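Local coordinates for dally-like, isoform A (Drosophila melanogaster, PDB 6XTZ), which is a glypican, probably a cell-surface proteoglycan, that binds Wnt and Hedgehog family proteins and shields the lipid of Wnt so that it can signal at a distance, at residues R56-S61 with D225-L230; K215-V220 with L259-E264; T231-C236 with N253-C258. The protein carries 5 engineered substitutions. All blocks are in the same frame, centred on the assembly; numbering follows the deposited sequence. Where two conformers were deposited one is given.

Interaction 1: R56-S61 with D225-L230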
# COMPACT_ATOMS: atom_id res chain seq x y z
N ARG A 56 26.03 0.31 28.38
CA ARG A 56 24.82 1.07 28.65
C ARG A 56 24.43 1.91 27.43
O ARG A 56 23.28 1.87 26.98
CB ARG A 56 25.01 1.96 29.88
CG ARG A 56 23.94 3.04 30.02
CD ARG A 56 24.15 3.90 31.26
NE ARG A 56 23.56 3.29 32.45
CZ ARG A 56 24.25 2.62 33.37
NH1 ARG A 56 25.55 2.46 33.24
NH2 ARG A 56 23.62 2.11 34.42
N MET A 57 25.38 2.68 26.90
CA MET A 57 25.10 3.49 25.72
C MET A 57 24.81 2.64 24.49
O MET A 57 24.11 3.11 23.58
CB MET A 57 26.27 4.44 25.45
CG MET A 57 26.58 5.38 26.60
SD MET A 57 27.97 6.48 26.27
CE MET A 57 29.31 5.30 26.09
N ALA A 58 25.32 1.41 24.45
CA ALA A 58 25.02 0.53 23.32
C ALA A 58 23.56 0.10 23.33
O ALA A 58 22.86 0.20 22.31
CB ALA A 58 25.93 -0.70 23.35
N MET A 59 23.07 -0.39 24.47
CA MET A 59 21.67 -0.78 24.55
C MET A 59 20.75 0.42 24.46
O MET A 59 19.60 0.29 24.02
CB MET A 59 21.43 -1.56 25.84
CG MET A 59 22.31 -2.79 25.98
SD MET A 59 22.08 -3.69 27.53
CE MET A 59 22.52 -2.43 28.72
N GLN A 60 21.23 1.61 24.85
CA GLN A 60 20.42 2.81 24.71
C GLN A 60 20.22 3.18 23.25
O GLN A 60 19.11 3.56 22.84
CB GLN A 60 21.08 3.97 25.47
CG GLN A 60 20.40 5.31 25.25
CD GLN A 60 21.11 6.44 25.97
OE1 GLN A 60 21.78 6.23 26.99
NE2 GLN A 60 20.98 7.66 25.44
N SER A 61 21.27 3.08 22.43
CA SER A 61 21.15 3.42 21.02
C SER A 61 20.24 2.44 20.28
O SER A 61 19.46 2.85 19.41
CB SER A 61 22.53 3.45 20.36
OG SER A 61 23.14 4.71 20.54
N ASP A 225 25.54 -6.57 14.26
CA ASP A 225 26.37 -5.68 13.44
C ASP A 225 25.84 -4.25 13.46
O ASP A 225 26.62 -3.30 13.34
CB ASP A 225 26.46 -6.20 12.01
CG ASP A 225 27.29 -7.47 11.90
OD1 ASP A 225 27.80 -7.94 12.94
OD2 ASP A 225 27.44 -7.99 10.78
N CYS A 226 24.52 -4.08 13.60
CA CYS A 226 23.96 -2.74 13.68
C CYS A 226 24.35 -2.06 14.99
O CYS A 226 24.65 -0.86 15.00
CB CYS A 226 22.44 -2.79 13.54
SG CYS A 226 21.61 -1.30 14.16
N THR A 227 24.34 -2.81 16.09
CA THR A 227 24.68 -2.22 17.39
C THR A 227 26.07 -1.62 17.37
O THR A 227 26.28 -0.51 17.89
CB THR A 227 24.57 -3.28 18.48
OG1 THR A 227 23.27 -3.88 18.44
CG2 THR A 227 24.79 -2.66 19.85
N GLY A 228 27.04 -2.31 16.78
CA GLY A 228 28.40 -1.80 16.76
C GLY A 228 28.53 -0.49 16.00
O GLY A 228 29.10 0.48 16.51
N ALA A 229 28.00 -0.44 14.78
CA ALA A 229 28.09 0.77 13.98
C ALA A 229 27.27 1.91 14.59
O ALA A 229 27.64 3.08 14.44
CB ALA A 229 27.63 0.50 12.55
N LEU A 230 26.17 1.58 15.26
CA LEU A 230 25.31 2.61 15.83
C LEU A 230 25.99 3.33 16.99
O LEU A 230 25.87 4.56 17.12
CB LEU A 230 23.99 1.98 16.28
CG LEU A 230 22.80 2.90 16.58
CD1 LEU A 230 22.42 3.68 15.33
CD2 LEU A 230 21.62 2.07 17.07

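Interaction 2: K215-V220 with L259-E264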
# COMPACT_ATOMS: atom_id res chain seq x y z
N LYS A 215 3.03 -3.52 9.06
CA LYS A 215 3.00 -3.88 10.47
C LYS A 215 3.90 -5.07 10.77
O LYS A 215 4.51 -5.13 11.85
CB LYS A 215 1.57 -4.17 10.91
CG LYS A 215 1.39 -4.36 12.41
CD LYS A 215 -0.08 -4.53 12.76
CE LYS A 215 -0.29 -4.70 14.25
NZ LYS A 215 -1.72 -4.88 14.60
N LYS A 216 4.01 -6.02 9.84
CA LYS A 216 4.86 -7.19 10.05
C LYS A 216 6.34 -6.85 10.02
O LYS A 216 7.15 -7.61 10.57
CB LYS A 216 4.56 -8.25 8.99
CG LYS A 216 3.20 -8.91 9.13
CD LYS A 216 3.17 -9.86 10.31
CE LYS A 216 1.86 -10.63 10.38
NZ LYS A 216 1.84 -11.60 11.51
N VAL A 217 6.73 -5.73 9.40
CA VAL A 217 8.13 -5.32 9.41
C VAL A 217 8.60 -5.03 10.83
O VAL A 217 9.80 -5.12 11.11
CB VAL A 217 8.32 -4.09 8.48
CG1 VAL A 217 9.77 -3.63 8.47
CG2 VAL A 217 7.88 -4.43 7.07
N LEU A 218 7.68 -4.72 11.74
CA LEU A 218 8.03 -4.49 13.14
C LEU A 218 8.62 -5.73 13.80
O LEU A 218 9.28 -5.60 14.84
CB LEU A 218 6.80 -4.02 13.92
CG LEU A 218 6.17 -2.69 13.51
CD1 LEU A 218 4.90 -2.44 14.29
CD2 LEU A 218 7.16 -1.56 13.71
N ASN A 219 8.38 -6.91 13.25
CA ASN A 219 8.89 -8.15 13.83
C ASN A 219 10.38 -8.35 13.60
O ASN A 219 10.97 -9.25 14.21
CB ASN A 219 8.13 -9.35 13.27
CG ASN A 219 6.64 -9.28 13.53
OD1 ASN A 219 6.20 -8.64 14.49
ND2 ASN A 219 5.85 -9.93 12.69
N VAL A 220 11.01 -7.55 12.73
CA VAL A 220 12.42 -7.72 12.40
C VAL A 220 13.25 -6.93 13.39
O VAL A 220 13.17 -5.70 13.44
CB VAL A 220 12.70 -7.28 10.96
CG1 VAL A 220 14.13 -7.64 10.57
CG2 VAL A 220 11.70 -7.92 10.00
N LEU A 259 18.99 -0.56 8.94
CA LEU A 259 17.70 -0.83 8.32
C LEU A 259 17.84 -1.33 6.89
O LEU A 259 16.92 -1.18 6.08
CB LEU A 259 16.82 0.41 8.36
CG LEU A 259 16.68 1.12 9.71
CD1 LEU A 259 15.75 2.31 9.59
CD2 LEU A 259 16.19 0.15 10.78
N HIS A 260 18.99 -1.94 6.55
CA HIS A 260 19.22 -2.36 5.17
C HIS A 260 18.33 -3.53 4.77
O HIS A 260 18.15 -3.76 3.57
CB HIS A 260 20.69 -2.73 4.97
CG HIS A 260 21.05 -2.96 3.54
ND1 HIS A 260 20.91 -1.99 2.57
CD2 HIS A 260 21.55 -4.05 2.91
CE1 HIS A 260 21.30 -2.47 1.40
NE2 HIS A 260 21.69 -3.72 1.58
N TYR A 261 17.78 -4.27 5.73
CA TYR A 261 16.85 -5.34 5.39
C TYR A 261 15.58 -4.82 4.73
O TYR A 261 14.79 -5.62 4.23
CB TYR A 261 16.49 -6.14 6.65
CG TYR A 261 15.74 -5.36 7.71
CD1 TYR A 261 16.43 -4.64 8.68
CD2 TYR A 261 14.35 -5.35 7.74
CE1 TYR A 261 15.75 -3.92 9.65
CE2 TYR A 261 13.67 -4.63 8.71
CZ TYR A 261 14.37 -3.93 9.66
OH TYR A 261 13.68 -3.22 10.62
N GLN A 262 15.38 -3.50 4.72
CA GLN A 262 14.23 -2.87 4.09
C GLN A 262 14.53 -2.37 2.68
O GLN A 262 13.72 -1.62 2.12
CB GLN A 262 13.73 -1.71 4.95
CG GLN A 262 13.36 -2.09 6.37
CD GLN A 262 13.13 -0.88 7.25
OE1 GLN A 262 13.40 0.25 6.85
NE2 GLN A 262 12.62 -1.12 8.45
N HIS A 263 15.66 -2.77 2.09
CA HIS A 263 16.09 -2.18 0.82
C HIS A 263 15.12 -2.54 -0.30
O HIS A 263 14.56 -1.65 -0.95
CB HIS A 263 17.50 -2.64 0.48
CG HIS A 263 18.08 -1.95 -0.72
ND1 HIS A 263 18.61 -0.68 -0.65
CD2 HIS A 263 18.20 -2.34 -2.01
CE1 HIS A 263 19.04 -0.32 -1.85
NE2 HIS A 263 18.80 -1.31 -2.69
N GLU A 264 14.95 -3.84 -0.56
CA GLU A 264 13.99 -4.28 -1.57
C GLU A 264 12.59 -3.81 -1.23
O GLU A 264 11.84 -3.36 -2.12
CB GLU A 264 14.02 -5.81 -1.68
CG GLU A 264 15.21 -6.39 -2.42
CD GLU A 264 15.31 -7.89 -2.26
OE1 GLU A 264 15.75 -8.35 -1.19
OE2 GLU A 264 14.92 -8.62 -3.20

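Interaction 3: T231-C236 with N253-C258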
# COMPACT_ATOMS: atom_id res chain seq x y z
N THR A 231 26.70 2.59 17.83
CA THR A 231 27.35 3.20 18.99
C THR A 231 28.59 3.98 18.59
O THR A 231 28.87 5.04 19.16
CB THR A 231 27.70 2.13 20.01
OG1 THR A 231 28.68 1.25 19.45
CG2 THR A 231 26.47 1.33 20.35
N LYS A 232 29.36 3.46 17.63
CA LYS A 232 30.51 4.21 17.12
C LYS A 232 30.07 5.54 16.53
O LYS A 232 30.81 6.53 16.62
CB LYS A 232 31.26 3.38 16.08
CG LYS A 232 32.55 4.01 15.58
CD LYS A 232 33.21 3.14 14.52
CE LYS A 232 34.47 3.78 13.98
NZ LYS A 232 35.10 2.96 12.91
N MET A 233 28.88 5.59 15.94
CA MET A 233 28.39 6.82 15.33
C MET A 233 27.86 7.79 16.37
O MET A 233 28.17 8.98 16.34
CB MET A 233 27.31 6.49 14.29
CG MET A 233 26.74 7.69 13.55
SD MET A 233 25.31 8.44 14.35
CE MET A 233 24.20 7.04 14.45
N GLN A 234 27.05 7.29 17.32
CA GLN A 234 26.29 8.18 18.18
C GLN A 234 26.99 8.50 19.50
O GLN A 234 26.87 9.62 20.00
CB GLN A 234 24.91 7.57 18.46
CG GLN A 234 24.00 8.42 19.34
CD GLN A 234 22.63 7.82 19.53
OE1 GLN A 234 22.25 6.86 18.86
NE2 GLN A 234 21.86 8.39 20.46
N HIS A 235 27.72 7.55 20.08
CA HIS A 235 28.25 7.71 21.43
C HIS A 235 29.77 7.75 21.52
O HIS A 235 30.30 8.41 22.42
CB HIS A 235 27.74 6.59 22.34
CG HIS A 235 26.26 6.59 22.53
ND1 HIS A 235 25.57 7.65 23.08
CD2 HIS A 235 25.32 5.66 22.23
CE1 HIS A 235 24.28 7.37 23.12
NE2 HIS A 235 24.10 6.17 22.61
N CYS A 236 30.49 7.07 20.63
CA CYS A 236 31.94 6.93 20.79
C CYS A 236 32.69 8.25 20.62
O CYS A 236 33.87 8.31 20.98
CB CYS A 236 32.49 5.90 19.81
SG CYS A 236 32.00 4.21 20.19
N ASN A 253 24.27 6.94 6.79
CA ASN A 253 24.85 5.68 6.32
C ASN A 253 24.73 4.59 7.38
O ASN A 253 24.55 3.41 7.03
CB ASN A 253 26.31 5.88 5.93
CG ASN A 253 26.45 6.58 4.59
OD1 ASN A 253 25.60 6.44 3.71
ND2 ASN A 253 27.54 7.32 4.42
N VAL A 254 24.84 4.94 8.66
CA VAL A 254 24.75 3.94 9.71
C VAL A 254 23.31 3.43 9.84
O VAL A 254 23.07 2.22 9.89
CB VAL A 254 25.26 4.52 11.05
CG1 VAL A 254 25.03 3.53 12.18
CG2 VAL A 254 26.74 4.85 10.93
N ILE A 255 22.34 4.35 9.87
CA ILE A 255 20.95 3.93 9.99
C ILE A 255 20.52 3.15 8.75
O ILE A 255 19.76 2.17 8.85
CB ILE A 255 20.04 5.14 10.24
CG1 ILE A 255 20.59 6.00 11.37
CG2 ILE A 255 18.63 4.68 10.59
CD1 ILE A 255 20.62 5.31 12.71
N LYS A 256 21.00 3.55 7.57
CA LYS A 256 20.70 2.80 6.36
C LYS A 256 21.19 1.36 6.46
O LYS A 256 20.53 0.43 5.99
CB LYS A 256 21.31 3.48 5.14
CG LYS A 256 20.49 4.62 4.57
CD LYS A 256 20.98 5.02 3.19
CE LYS A 256 20.01 5.97 2.51
NZ LYS A 256 20.38 6.20 1.09
N GLY A 257 22.36 1.16 7.08
CA GLY A 257 22.85 -0.20 7.27
C GLY A 257 22.07 -0.97 8.31
O GLY A 257 21.77 -2.15 8.13
N CYS A 258 21.73 -0.31 9.42
CA CYS A 258 20.89 -0.94 10.43
C CYS A 258 19.55 -1.37 9.84
O CYS A 258 19.02 -2.44 10.18
CB CYS A 258 20.67 0.01 11.60
SG CYS A 258 22.05 0.12 12.77

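Interaction 1: R56-S61 with D225-L230
Two torsions turn Leu230 onto Ser61. Its chi1 of -165° sets CG opposite the backbone N, and chi2 of 60°, measured to CD1, leaves CD2 anti to CA, reaching out to the turn that carries Ser61. In the same way Thr227 keeps CG2 trans to its own N (OG1 chi1 -54°), which brings the methyl group rather than the hydroxyl up to Ala58. The contact belongs to the all-helical glypican core. It joins the first turns of the long helix 51-110 to the short helix 224-234.

The packing is mostly van der Waals contact of methyl groups, one of them against a backbone carbonyl, and it is small, with 164 Å² buried over both sides. Each helix offers two positions three residues apart. Ala58 faces Thr227, and Ser61 faces Leu230. The CA atoms of Ala58 and Thr227 are 6.5 Å apart, and those of Ser61 and Leu230 are 6.7 Å apart. Small residues at Ala58 and Ser61 are consistent with backbones lying this near to each other. The first pair is a light methyl contact, with Ala58 CB 4.2 Å from Thr227 CG2. The second is fuller. Leu230 presents its CD2 branch to both the side chain and the main chain of Ser61.

The serine hydroxyl takes no part in this methyl packing. Ser61 OG makes a weak hydrogen bond to Gln234 OE1, one turn further along the second helix. Leu230 also touches Leu65 of helix 51-110, and Val254 and Ile255 of helix 248-258, so it sits where three helices meet. Within helix 224-234, Thr231 OG1 hydrogen-bonds to Gly228 O. At the serine, the leucine methyl lies over backbone as well as side chain: Leu230 CD2 is 3.7 Å from Ser61 CB and 3.3 Å from Ser61 O.

Interaction 2: K215-V220 with L259-E264
The Tyr261 ring is held between two aliphatic groups. Val220 CG1 covers one face in a CH-pi contact, 3.6 Å from the ring centroid and 16° off the ring normal. The opposite face is covered by CG of the next residue, Gln262, 3.4 Å above the plane and offset toward the rim. Val217 comes in at the edge, where its CG1 lies 4.0 Å from Tyr261 CE2. A chi1 of 64° places the tyrosine CG between its own N and carbonyl carbon, and from there the ring reaches the two valines.

The Gln262 chain is extended beyond CG. Its NE2 lies 3.8 Å from Val217 CG1 and gives a weak, bent hydrogen bond to Tyr261 OH, 3.2 Å long. Trp460 of helix 459-467 touches both Val217 and Gln262. Gln515 of helix 513-538 touches Val220 and Tyr261. Replacing Tyr261 with alanine would probably strip Val220 CG1 of the ring it packs on and open a gap between the two segments.

Gln262 is the N-cap of helix 263-283. A tyrosine ring packed by CH-pi contact just before this N-cap here joins the end of helix 185-216 to the start of helix 263-283 in the elongated all-helical glypican fold.

Interaction 3: T231-C236 with N253-C258
Met233 of helix 224-234 packs against Val254 and Ile255 of helix 248-258, within the disulfide-bonded part of the helical glypican fold. Apolar contacts come first. Met233 and Val254 are nearest in backbone, with their CA atoms 7.3 Å apart, and both side chains set out toward the other helix. Val254 CG2 meets the base of the methionine, 3.8 Å from Met233 CB and 3.9 Å from Met233 CG. Pro246, Tyr250 and Cys251 also touch Met233, and Ala229 touches Val254.

Covalent bonds fix the ends of both segments. The Cys258-Cys226 disulfide clamps helix 248-258 to helix 224-234, the same two helices that pack here. Cys236, just past helix 224-234, is joined to Cys40.

Backbone and polar bonds form a third group. Helix 224-234 finishes with Thr231 O accepting from both His235 N and Cys236 N. Asn253 is held by its side chain: OD1 accepts from Thr497 N, and ND2 bonds to Ser495 O and Tyr492 OH.

The methionine tip makes the last contact. The chain bends at chi2 (-90°) and again at chi3 (-57°), and this puts Met233 CE at 4.3 Å from Ile255 CD1.

How the interactions relate
Following the chain, 56-61 comes first, early in the long helix 51-110. Helix 185-216 then leads into 215-220, which opens interaction 2. Next, 225-230 closes interaction 1 over 163 intervening residues, so interactions 1 and 2 cross. The same helix runs on into 231-236, and 253-258 closes interaction 3 over 16 residues. Segment 259-264 follows directly and closes interaction 2, whose span therefore encloses interaction 3. Interactions 1 and 3 share helix 224-234, touch, and are linked by a disulfide; their centres are about 8 Å apart. Interaction 2 lies about 17 Å, centre to centre, from interaction 3. It joins the end of helix 185-216 to the start of helix 263-283.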